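Local coordinates for dual specificity protein phosphatase 12 (Homo sapiens, PDB 4KI9) that removes phosphate from phosphotyrosine as well as from phosphoserine and phosphothreonine residues of proteins, acting as a dual specificity phosphatase, at residues G92-V97 and E130-Q135; I100-M105 and K137-M142. The protein carries 2 engineered substitutions. All coordinates share one frame; numbering follows the deposited sequence.

Contact 1: residues G92-V97 and E130-Q135; sequences GVSRSV and EGFEWQ. With PO4 (phosphate ion), chain B.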
ATOM      1  N   GLY A  92      -0.028  -1.121  11.081  1.00 32.05           N
ATOM      2  CA  GLY A  92      -0.417   0.124  10.437  1.00 30.95           C
ATOM      3  C   GLY A  92       0.727   1.114  10.299  1.00 32.56           C
ATOM      4  O   GLY A  92       0.510   2.326  10.306  1.00 33.42           O
ATOM      5  N   VAL A  93       1.945   0.599  10.138  1.00 33.41           N
ATOM      6  CA  VAL A  93       3.154   1.426  10.217  1.00 35.06           C
ATOM      7  C   VAL A  93       4.113   1.306   9.015  1.00 35.62           C
ATOM      8  O   VAL A  93       4.764   2.281   8.635  1.00 32.72           O
ATOM      9  CB  VAL A  93       3.906   1.122  11.543  1.00 36.05           C
ATOM     10  CG1 VAL A  93       5.375   1.473  11.450  1.00 42.58           C
ATOM     11  CG2 VAL A  93       3.238   1.844  12.699  1.00 37.84           C
ATOM     12  N   SER A  94       4.174   0.127   8.397  1.00 34.96           N
ATOM     13  CA  SER A  94       5.177  -0.139   7.361  1.00 31.40           C
ATOM     14  C   SER A  94       4.587  -0.667   6.041  1.00 24.29           C
ATOM     15  O   SER A  94       4.605   0.024   5.036  1.00 26.91           O
ATOM     16  CB  SER A  94       6.237  -1.103   7.886  1.00 31.95           C
ATOM     17  OG  SER A  94       7.213  -1.384   6.900  1.00 30.68           O
ATOM     18  N   ARG A  95       4.071  -1.887   6.044  1.00 23.95           N
ATOM     19  CA  ARG A  95       3.538  -2.477   4.808  1.00 24.40           C
ATOM     20  C   ARG A  95       2.375  -1.673   4.204  1.00 22.96           C
ATOM     21  O   ARG A  95       2.356  -1.373   3.006  1.00 21.69           O
ATOM     22  CB  ARG A  95       3.120  -3.927   5.051  1.00 23.47           C
ATOM     23  CG  ARG A  95       4.286  -4.914   5.205  1.00 22.31           C
ATOM     24  CD  ARG A  95       3.805  -6.268   5.757  1.00 23.29           C
ATOM     25  NE  ARG A  95       3.514  -6.197   7.188  1.00 29.14           N
ATOM     26  CZ  ARG A  95       3.276  -7.250   7.968  1.00 27.69           C
ATOM     27  NH1 ARG A  95       3.299  -8.474   7.461  1.00 24.85           N
ATOM     28  NH2 ARG A  95       3.027  -7.077   9.265  1.00 30.16           N
ATOM     29  N   SER A  96       1.405  -1.311   5.034  1.00 21.98           N
ATOM     30  CA  SER A  96       0.249  -0.566   4.546  1.00 23.67           C
ATOM     31  C   SER A  96       0.676   0.852   4.164  1.00 29.69           C
ATOM     32  O   SER A  96       0.212   1.405   3.172  1.00 24.04           O
ATOM     33  CB  SER A  96      -0.822  -0.532   5.627  1.00 25.03           C
ATOM     34  OG  SER A  96      -0.259  -0.056   6.838  1.00 24.95           O
ATOM     35  N   VAL A  97       1.579   1.429   4.955  1.00 28.48           N
ATOM     36  CA  VAL A  97       2.146   2.740   4.666  1.00 21.95           C
ATOM     37  C   VAL A  97       2.852   2.791   3.305  1.00 16.57           C
ATOM     38  O   VAL A  97       2.669   3.735   2.544  1.00 23.89           O
ATOM     39  CB  VAL A  97       3.122   3.178   5.795  1.00 28.07           C
ATOM     40  CG1 VAL A  97       3.924   4.388   5.374  1.00 31.81           C
ATOM     41  CG2 VAL A  97       2.339   3.473   7.074  1.00 32.35           C
ATOM     42  N   GLU A 130      13.283   0.139   5.650  1.00 27.09           N
ATOM     43  CA  GLU A 130      14.226   0.769   4.749  1.00 31.48           C
ATOM     44  C   GLU A 130      14.225   0.145   3.368  1.00 25.97           C
ATOM     45  O   GLU A 130      14.479   0.829   2.377  1.00 33.14           O
ATOM     46  CB  GLU A 130      15.633   0.712   5.366  1.00 34.59           C
ATOM     47  CG  GLU A 130      16.077  -0.689   5.836  1.00 54.75           C
ATOM     48  CD  GLU A 130      15.412  -1.164   7.142  1.00 68.02           C
ATOM     49  OE1 GLU A 130      15.791  -2.248   7.641  1.00 75.90           O
ATOM     50  OE2 GLU A 130      14.511  -0.468   7.668  1.00 63.60           O
ATOM     51  N   GLY A 131      13.960  -1.155   3.311  1.00 31.44           N
ATOM     52  CA  GLY A 131      13.768  -1.848   2.046  1.00 30.26           C
ATOM     53  C   GLY A 131      12.598  -1.298   1.235  1.00 29.91           C
ATOM     54  O   GLY A 131      12.705  -1.124   0.020  1.00 23.67           O
ATOM     55  N   PHE A 132      11.481  -1.026   1.900  1.00 30.31           N
ATOM     56  CA  PHE A 132      10.317  -0.475   1.212  1.00 28.38           C
ATOM     57  C   PHE A 132      10.602   0.931   0.666  1.00 26.37           C
ATOM     58  O   PHE A 132      10.181   1.269  -0.441  1.00 22.72           O
ATOM     59  CB  PHE A 132       9.066  -0.495   2.107  1.00 23.83           C
ATOM     60  CG  PHE A 132       8.595  -1.886   2.479  1.00 24.36           C
ATOM     61  CD1 PHE A 132       9.020  -2.999   1.767  1.00 19.30           C
ATOM     62  CD2 PHE A 132       7.735  -2.077   3.551  1.00 25.79           C
ATOM     63  CE1 PHE A 132       8.591  -4.279   2.106  1.00 21.70           C
ATOM     64  CE2 PHE A 132       7.295  -3.349   3.902  1.00 24.74           C
ATOM     65  CZ  PHE A 132       7.728  -4.456   3.177  1.00 29.26           C
ATOM     66  N   GLU A 133      11.326   1.749   1.437  1.00 21.06           N
ATOM     67  CA  GLU A 133      11.744   3.064   0.962  1.00 24.66           C
ATOM     68  C   GLU A 133      12.515   2.971  -0.347  1.00 25.17           C
ATOM     69  O   GLU A 133      12.231   3.701  -1.287  1.00 26.77           O
ATOM     70  CB  GLU A 133      12.650   3.765   1.993  1.00 28.45           C
ATOM     71  CG  GLU A 133      11.915   4.357   3.167  1.00 33.69           C
ATOM     72  CD  GLU A 133      12.750   5.403   3.894  1.00 46.08           C
ATOM     73  OE1 GLU A 133      13.918   5.599   3.498  1.00 50.41           O
ATOM     74  OE2 GLU A 133      12.233   6.027   4.846  1.00 48.03           O
ATOM     75  N   TRP A 134      13.504   2.084  -0.386  1.00 25.52           N
ATOM     76  CA  TRP A 134      14.320   1.882  -1.581  1.00 29.00           C
ATOM     77  C   TRP A 134      13.464   1.413  -2.766  1.00 23.79           C
ATOM     78  O   TRP A 134      13.590   1.916  -3.887  1.00 24.90           O
ATOM     79  CB  TRP A 134      15.443   0.886  -1.272  1.00 29.62           C
ATOM     80  CG  TRP A 134      16.204   0.394  -2.460  1.00 30.39           C
ATOM     81  CD1 TRP A 134      16.217  -0.885  -2.960  1.00 33.83           C
ATOM     82  CD2 TRP A 134      17.070   1.161  -3.298  1.00 31.44           C
ATOM     83  NE1 TRP A 134      17.047  -0.951  -4.056  1.00 38.12           N
ATOM     84  CE2 TRP A 134      17.577   0.290  -4.285  1.00 35.46           C
ATOM     85  CE3 TRP A 134      17.469   2.502  -3.309  1.00 41.56           C
ATOM     86  CZ2 TRP A 134      18.463   0.720  -5.272  1.00 47.68           C
ATOM     87  CZ3 TRP A 134      18.347   2.927  -4.293  1.00 49.02           C
ATOM     88  CH2 TRP A 134      18.834   2.038  -5.261  1.00 47.09           C
ATOM     89  N   GLN A 135      12.574   0.465  -2.508  1.00 22.45           N
ATOM     90  CA  GLN A 135      11.658  -0.027  -3.544  1.00 17.59           C
ATOM     91  C   GLN A 135      10.784   1.068  -4.131  1.00 18.53           C
ATOM     92  O   GLN A 135      10.563   1.108  -5.337  1.00 24.24           O
ATOM     93  CB  GLN A 135      10.804  -1.199  -3.010  1.00 16.61           C
ATOM     94  CG  GLN A 135      11.635  -2.479  -2.825  1.00 19.49           C
ATOM     95  CD  GLN A 135      10.930  -3.526  -1.984  1.00 25.57           C
ATOM     96  OE1 GLN A 135       9.736  -3.786  -2.158  1.00 25.15           O
ATOM     97  NE2 GLN A 135      11.666  -4.129  -1.063  1.00 24.39           N
TER
HETATM   98  P   PO4 B 201       3.400  -3.341   9.545  1.00 32.99           P
HETATM   99  O1  PO4 B 201       2.583  -4.463  10.142  1.00 37.17           O
HETATM  100  O2  PO4 B 201       3.960  -3.768   8.214  1.00 27.77           O
HETATM  101  O3  PO4 B 201       2.567  -2.091   9.410  1.00 25.13           O
HETATM  102  O4  PO4 B 201       4.580  -3.056  10.451  1.00 35.69           O

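Contact 2: residues I100-M105 and K137-M142; sequences ITAFLM and KLYQAM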
ATOM      1  N   ILE A 100       0.077   2.712   0.530  1.00 21.09           N
ATOM      2  CA  ILE A 100      -0.578   4.017   0.404  1.00 21.28           C
ATOM      3  C   ILE A 100       0.332   5.012  -0.306  1.00 25.60           C
ATOM      4  O   ILE A 100      -0.099   5.735  -1.211  1.00 22.09           O
ATOM      5  CB  ILE A 100      -0.964   4.583   1.785  1.00 25.32           C
ATOM      6  CG1 ILE A 100      -2.046   3.715   2.415  1.00 21.46           C
ATOM      7  CG2 ILE A 100      -1.467   6.021   1.654  1.00 26.37           C
ATOM      8  CD1 ILE A 100      -3.358   3.757   1.640  1.00 24.88           C
ATOM      9  N   THR A 101       1.600   5.035   0.103  1.00 26.66           N
ATOM     10  CA  THR A 101       2.570   5.940  -0.500  1.00 24.62           C
ATOM     11  C   THR A 101       2.672   5.680  -2.003  1.00 21.79           C
ATOM     12  O   THR A 101       2.658   6.622  -2.804  1.00 23.43           O
ATOM     13  CB  THR A 101       3.950   5.839   0.173  1.00 24.61           C
ATOM     14  OG1 THR A 101       3.808   6.067   1.585  1.00 26.14           O
ATOM     15  CG2 THR A 101       4.922   6.893  -0.407  1.00 23.64           C
ATOM     16  N   ALA A 102       2.729   4.404  -2.387  1.00 16.60           N
ATOM     17  CA  ALA A 102       2.822   4.060  -3.799  1.00 20.92           C
ATOM     18  C   ALA A 102       1.596   4.572  -4.551  1.00 16.08           C
ATOM     19  O   ALA A 102       1.696   5.080  -5.673  1.00 19.01           O
ATOM     20  CB  ALA A 102       2.976   2.551  -3.977  1.00 19.81           C
ATOM     21  N   PHE A 103       0.436   4.445  -3.932  1.00 16.65           N
ATOM     22  CA  PHE A 103      -0.797   4.924  -4.559  1.00 19.70           C
ATOM     23  C   PHE A 103      -0.778   6.440  -4.760  1.00 19.91           C
ATOM     24  O   PHE A 103      -1.148   6.952  -5.816  1.00 19.22           O
ATOM     25  CB  PHE A 103      -1.990   4.553  -3.690  1.00 18.35           C
ATOM     26  CG  PHE A 103      -3.286   5.127  -4.179  1.00 22.72           C
ATOM     27  CD1 PHE A 103      -4.017   4.470  -5.168  1.00 15.42           C
ATOM     28  CD2 PHE A 103      -3.769   6.322  -3.662  1.00 21.70           C
ATOM     29  CE1 PHE A 103      -5.213   4.999  -5.619  1.00 18.66           C
ATOM     30  CE2 PHE A 103      -4.945   6.857  -4.115  1.00 24.34           C
ATOM     31  CZ  PHE A 103      -5.676   6.194  -5.093  1.00 23.91           C
ATOM     32  N   LEU A 104      -0.361   7.156  -3.727  1.00 22.47           N
ATOM     33  CA  LEU A 104      -0.231   8.602  -3.809  1.00 25.00           C
ATOM     34  C   LEU A 104       0.786   8.967  -4.879  1.00 26.14           C
ATOM     35  O   LEU A 104       0.538   9.850  -5.682  1.00 26.39           O
ATOM     36  CB  LEU A 104       0.179   9.189  -2.458  1.00 24.95           C
ATOM     37  CG  LEU A 104      -0.862   9.105  -1.346  1.00 28.92           C
ATOM     38  CD1 LEU A 104      -0.342   9.744  -0.060  1.00 28.69           C
ATOM     39  CD2 LEU A 104      -2.190   9.761  -1.794  1.00 30.43           C
ATOM     40  N   MET A 105       1.917   8.267  -4.902  1.00 20.25           N
ATOM     41  CA  MET A 105       2.937   8.497  -5.920  1.00 21.99           C
ATOM     42  C   MET A 105       2.391   8.341  -7.342  1.00 20.83           C
ATOM     43  O   MET A 105       2.567   9.220  -8.185  1.00 25.64           O
ATOM     44  CB  MET A 105       4.125   7.539  -5.721  1.00 27.55           C
ATOM     45  CG  MET A 105       4.976   7.829  -4.483  1.00 29.29           C
ATOM     46  SD  MET A 105       6.185   6.538  -4.164  1.00 24.15           S
ATOM     47  CE  MET A 105       7.198   6.654  -5.637  1.00 21.64           C
ATOM     48  N   LYS A 137      11.618   4.191  -4.290  1.00 22.26           N
ATOM     49  CA  LYS A 137      12.513   5.020  -5.094  1.00 21.97           C
ATOM     50  C   LYS A 137      12.693   4.400  -6.474  1.00 22.22           C
ATOM     51  O   LYS A 137      12.682   5.104  -7.484  1.00 18.67           O
ATOM     52  CB  LYS A 137      13.861   5.228  -4.374  1.00 23.64           C
ATOM     53  CG  LYS A 137      13.707   6.154  -3.182  1.00 30.89           C
ATOM     54  CD  LYS A 137      15.019   6.398  -2.446  1.00 37.23           C
ATOM     55  CE  LYS A 137      14.767   7.271  -1.232  1.00 44.47           C
ATOM     56  NZ  LYS A 137      15.833   7.135  -0.207  1.00 51.41           N
ATOM     57  N   LEU A 138      12.810   3.071  -6.518  1.00 17.65           N
ATOM     58  CA  LEU A 138      12.894   2.363  -7.791  1.00 22.78           C
ATOM     59  C   LEU A 138      11.614   2.532  -8.602  1.00 19.94           C
ATOM     60  O   LEU A 138      11.665   2.731  -9.807  1.00 21.23           O
ATOM     61  CB  LEU A 138      13.157   0.877  -7.573  1.00 19.56           C
ATOM     62  CG  LEU A 138      14.455   0.539  -6.830  1.00 27.55           C
ATOM     63  CD1 LEU A 138      14.711  -0.931  -6.931  1.00 22.00           C
ATOM     64  CD2 LEU A 138      15.645   1.330  -7.372  1.00 28.95           C
ATOM     65  N   TYR A 139      10.473   2.422  -7.926  1.00 21.50           N
ATOM     66  CA  TYR A 139       9.158   2.651  -8.525  1.00 20.39           C
ATOM     67  C   TYR A 139       9.083   4.018  -9.220  1.00 20.62           C
ATOM     68  O   TYR A 139       8.668   4.105 -10.366  1.00 17.52           O
ATOM     69  CB  TYR A 139       8.093   2.554  -7.432  1.00 18.33           C
ATOM     70  CG  TYR A 139       6.648   2.353  -7.881  1.00 17.40           C
ATOM     71  CD1 TYR A 139       6.298   1.321  -8.751  1.00 17.53           C
ATOM     72  CD2 TYR A 139       5.633   3.150  -7.361  1.00 17.86           C
ATOM     73  CE1 TYR A 139       4.968   1.108  -9.120  1.00 21.35           C
ATOM     74  CE2 TYR A 139       4.298   2.953  -7.726  1.00 21.34           C
ATOM     75  CZ  TYR A 139       3.976   1.925  -8.593  1.00 25.23           C
ATOM     76  OH  TYR A 139       2.664   1.720  -8.950  1.00 26.41           O
ATOM     77  N   GLN A 140       9.488   5.076  -8.523  1.00 22.65           N
ATOM     78  CA  GLN A 140       9.573   6.413  -9.116  1.00 26.97           C
ATOM     79  C   GLN A 140      10.545   6.428 -10.306  1.00 30.48           C
ATOM     80  O   GLN A 140      10.210   6.898 -11.402  1.00 25.15           O
ATOM     81  CB  GLN A 140      10.021   7.435  -8.061  1.00 27.98           C
ATOM     82  CG  GLN A 140      10.255   8.856  -8.597  1.00 28.21           C
ATOM     83  CD  GLN A 140      10.733   9.813  -7.516  1.00 34.37           C
ATOM     84  OE1 GLN A 140      10.539   9.566  -6.324  1.00 29.37           O
ATOM     85  NE2 GLN A 140      11.365  10.913  -7.929  1.00 30.76           N
ATOM     86  N   ALA A 141      11.745   5.903 -10.091  1.00 26.37           N
ATOM     87  CA  ALA A 141      12.759   5.882 -11.143  1.00 30.57           C
ATOM     88  C   ALA A 141      12.272   5.158 -12.401  1.00 29.13           C
ATOM     89  O   ALA A 141      12.699   5.480 -13.503  1.00 30.34           O
ATOM     90  CB  ALA A 141      14.061   5.256 -10.627  1.00 28.37           C
ATOM     91  N   MET A 142      11.373   4.189 -12.236  1.00 25.94           N
ATOM     92  CA  MET A 142      10.780   3.485 -13.380  1.00 26.16           C
ATOM     93  C   MET A 142       9.586   4.228 -14.006  1.00 27.54           C
ATOM     94  O   MET A 142       8.996   3.772 -14.982  1.00 25.81           O
ATOM     95  CB  MET A 142      10.368   2.058 -12.983  1.00 24.87           C
ATOM     96  CG  MET A 142      11.540   1.087 -12.748  1.00 21.33           C
ATOM     97  SD  MET A 142      10.997  -0.624 -12.410  1.00 25.78           S
ATOM     98  CE  MET A 142      10.281  -0.412 -10.785  1.00 24.58           C
TER

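Contact 1: residues G92-V97 and E130-Q135
Phosphate oxygen O2 is gripped twice by Arg95, whose side chain also lies against the ring of Phe132. The backbone N of Arg95 gives one bond, 2.9 Å to O2. Arg95 NE gives the other, 2.7 Å to phosphate O2. NH2 of Arg95 reaches O1 at 2.8 Å, nearly straight at 165°. The guanidinium thus presents its NE and NH2 edge to the ion, with the phosphorus in its plane. The bend at chi3 (-75°) curls the arginine chain round O2. NH1 turns to the carbonyl oxygen of Ala56.

A third oxygen, O3, takes the N-H groups of Val93 and Ser94, each at 2.9 Å. This is the P-loop of the protein tyrosine phosphatases, which cradles the substrate phosphate at the start of helix 95-108. Ala91 N and Ser89 OG also bond the ion. Ser89 is an engineered residue at the predicted position of the phosphocysteine nucleophile. The phosphate probably came from the crystallisation liquor.

Phe132 reaches this loop from helix 130-141. Its CE2 meets CG of Arg95 at 3.6 Å, on the aliphatic part of that chain. Guanidinium and ring planes are 27° apart. OG of Ser94 comes obliquely to the same side chain, 3.5 Å from Phe132 CD2. The hydroxyl of Ser94 is trans to the backbone nitrogen, which turns it from the ion toward the ring. That hydroxyl is bonded to Asp58 OD1 and Asn129 N. Asn129 OD1 in turn accepts from the backbone N of Phe132.

Contact 2: residues I100-M105 and K137-M142
Tyr139 turns the edge of its ring, not a face, to helix 100-105. Ala102 receives that edge. The CB of Ala102 lies 4.0 Å from Tyr139 CE2, and the carbonyl O of Ala102 is 3.9 Å from the same CE2, in the plane of the ring. The small alanine side chain lets the aromatic edge come close to the helix backbone. CG of Tyr139 is anti to the backbone N (chi1 -163°), which carries the ring across the gap between the two helices. The Tyr139 hydroxyl bonds to Asp69 OD2. That bond ties the far end of the ring to helix 68-80, where Leu68 touches both Tyr139 and Ala102.

Met105 comes from the other helix. Its CE lies near the ring plane at the edge of Tyr139, 4.2 Å from CD2. The same methyl of Met105 also touches Gln140 CB at 3.8 Å. Met105 runs outward and then bends at its last torsion (chi3 63°), and this places CE between Tyr139 and Gln140. The chains of Met105 and Gln140 cross at about a right angle. Beyond CB, the extended chain of Gln140 carries the amide away. OE1 of Gln140 accepts a bond from Phe112 N, at the start of helix 112-122. Met105 also rests on Ala115 of that helix.

The axes of segments 100-105 and 137-141 run nearly parallel, 18° apart, and approach to 10.9 Å. That spacing is wide, and it is bridged by the long side chains of Met105 and Tyr139. This is apolar packing between two helices of the alpha/beta catalytic domain of a dual specificity phosphatase.

In the fold
Both contacts join helix 95-108 to helix 130-141, and their centres are 11 Å apart. Along the chain the segments alternate: 92-97, 100-105, 130-135, then 137-142. Contact 1 sits at the N-terminal ends of the two helices, contact 2 further along both. Both lie on the same pair of helices, running from the phosphate-binding loop into the helical part of the domain. Helix 112-122 comes between the two helices in sequence and packs on segments of both contacts. Strand 84-88, within the five-stranded mixed sheet, precedes the loop. The loop links this strand to helix 95-108, as in protein tyrosine phosphatases, all within the catalytic domain.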